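PreproPTTH (Bombyx mori, PDB 5AOQ) is a cystine-knot neurohormone, prothoracicotropic hormone, that binds the receptor tyrosine kinase Torso and probably thereby times insect metamorphosis. Local coordinates at residues L58-I63 against A87-V92. The protein carries 1 engineered substitution. Residues are numbered along the deposited sequence; the frame is centred on the assembly and turned at random.
Sequences LYSITI and AESHPV
Tyr59 and Val92, Ile61 and His90, and Ile63 and Glu88 form three successive hydrogen-bonded pairs between antiparallel strands 58-63 and 87-92, a worked example of how a two-stranded ribbon gives its two faces different work. The bonds change in character along it. Ile63 N reaches Glu88 O at 2.9 Å with a nearly straight N-H...O angle of 172°, and the donor lies almost along the carbonyl direction. At the centre Ile61 N sits 2.8 Å from His90 O but above that carbonyl's plane, and the return bond from His90 N to Ile61 O is weak, bent to 123°.

The denser packing is on the face that carries Tyr59, Ile61, Ile63, Glu88, His90 and Val92. The side chains of Ile61 and His90 lie alongside each other: with CG1 between backbone N and carbonyl carbon (chi1 55°), Ile61 brings CG1 to 4.0 Å from His90 CB and sets CD1 at the edge of the imidazole ring, near its plane. CD1 also touches Val92 CG1, loosely, at 4.4 Å. Strand 35-39 packs here through Ile35 and Thr37, while His90 NE2 is hydrogen-bonded to Glu24 OE2, which holds the ring's outer end. The Tyr59 ring turns off from strand 87-92, and its OH is hydrogen-bonded to Glu36 O of the second subunit.

The other face, with Ser60, Thr62, Ser89 and solvent-exposed Pro91, is sparser. Ser60 CB lies 3.4 Å from Ser89 OG, and the Pro91 ring is merely near Ser60 OG; Thr62 CG2 also meets Ala87 CB, at 3.6 Å, at the end of the contact. A sparse face that Torso touches at Ser60, through Asn199 of the receptor, and a denser one directed to strand 35-39 and the partner subunit suit the long, twisted beta-hairpin finger of a dimeric cystine-knot hormone.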
# COMPACT_ATOMS: atom_id res chain seq x y z
N LEU D 58 -4.95 20.64 0.02
CA LEU D 58 -3.95 19.61 0.23
C LEU D 58 -4.44 18.52 1.18
O LEU D 58 -4.98 18.81 2.25
CB LEU D 58 -2.66 20.23 0.78
CG LEU D 58 -1.93 21.22 -0.13
CD1 LEU D 58 -0.77 21.85 0.62
CD2 LEU D 58 -1.45 20.54 -1.40
N TYR D 59 -4.26 17.27 0.77
CA TYR D 59 -4.62 16.12 1.58
C TYR D 59 -3.48 15.12 1.58
O TYR D 59 -2.95 14.77 0.53
CB TYR D 59 -5.91 15.47 1.06
CG TYR D 59 -6.35 14.27 1.85
CD1 TYR D 59 -7.17 14.41 2.97
CD2 TYR D 59 -5.96 12.99 1.49
CE1 TYR D 59 -7.58 13.31 3.70
CE2 TYR D 59 -6.36 11.88 2.22
CZ TYR D 59 -7.17 12.05 3.32
OH TYR D 59 -7.57 10.95 4.05
N SER D 60 -3.10 14.66 2.77
CA SER D 60 -1.97 13.75 2.93
C SER D 60 -2.39 12.29 2.78
O SER D 60 -3.25 11.80 3.51
CB SER D 60 -1.31 13.95 4.30
OG SER D 60 -0.69 15.22 4.38
N ILE D 61 -1.76 11.60 1.83
CA ILE D 61 -1.96 10.17 1.64
C ILE D 61 -0.65 9.43 1.89
O ILE D 61 0.43 10.03 1.81
CB ILE D 61 -2.49 9.83 0.23
CG1 ILE D 61 -1.55 10.41 -0.84
CG2 ILE D 61 -3.90 10.37 0.06
CD1 ILE D 61 -1.87 9.94 -2.24
N THR D 62 -0.74 8.14 2.20
CA THR D 62 0.44 7.34 2.51
C THR D 62 0.88 6.49 1.31
O THR D 62 0.07 5.81 0.69
CB THR D 62 0.16 6.40 3.71
OG1 THR D 62 -0.35 7.17 4.81
CG2 THR D 62 1.44 5.69 4.13
N ILE D 63 2.17 6.55 1.01
CA ILE D 63 2.77 5.74 -0.05
C ILE D 63 3.92 4.91 0.50
O ILE D 63 4.62 5.34 1.42
CB ILE D 63 3.27 6.62 -1.23
CG1 ILE D 63 2.08 7.20 -1.99
CG2 ILE D 63 4.15 5.82 -2.19
CD1 ILE D 63 1.70 8.58 -1.55
N ALA D 87 6.64 3.55 4.77
CA ALA D 87 5.47 4.37 4.49
C ALA D 87 5.79 5.84 4.71
O ALA D 87 6.36 6.20 5.74
CB ALA D 87 4.30 3.95 5.37
N GLU D 88 5.43 6.67 3.74
CA GLU D 88 5.66 8.10 3.83
C GLU D 88 4.41 8.87 3.43
O GLU D 88 3.64 8.42 2.58
CB GLU D 88 6.85 8.52 2.96
CG GLU D 88 6.66 8.25 1.47
CD GLU D 88 7.80 8.80 0.64
OE1 GLU D 88 8.90 8.20 0.66
OE2 GLU D 88 7.61 9.84 -0.03
N SER D 89 4.23 10.02 4.06
CA SER D 89 3.09 10.89 3.78
C SER D 89 3.30 11.63 2.47
O SER D 89 4.43 11.93 2.08
CB SER D 89 2.88 11.88 4.92
OG SER D 89 1.82 12.78 4.63
N HIS D 90 2.19 11.93 1.80
CA HIS D 90 2.22 12.60 0.51
C HIS D 90 1.03 13.54 0.37
O HIS D 90 -0.09 13.10 0.09
CB HIS D 90 2.22 11.58 -0.63
CG HIS D 90 2.57 12.15 -1.96
ND1 HIS D 90 3.71 12.90 -2.18
CD2 HIS D 90 1.94 12.07 -3.16
CE1 HIS D 90 3.76 13.26 -3.45
NE2 HIS D 90 2.70 12.77 -4.06
N PRO D 91 1.25 14.85 0.59
CA PRO D 91 0.16 15.80 0.39
C PRO D 91 -0.16 15.98 -1.09
O PRO D 91 0.76 16.09 -1.90
CB PRO D 91 0.70 17.10 1.00
CG PRO D 91 2.17 16.98 0.86
CD PRO D 91 2.49 15.52 1.03
N VAL D 92 -1.44 16.00 -1.43
CA VAL D 92 -1.86 16.19 -2.81
C VAL D 92 -3.13 17.04 -2.88
O VAL D 92 -3.97 16.98 -1.98
CB VAL D 92 -2.09 14.83 -3.52
CG1 VAL D 92 -3.22 14.06 -2.85
CG2 VAL D 92 -2.37 15.03 -5.00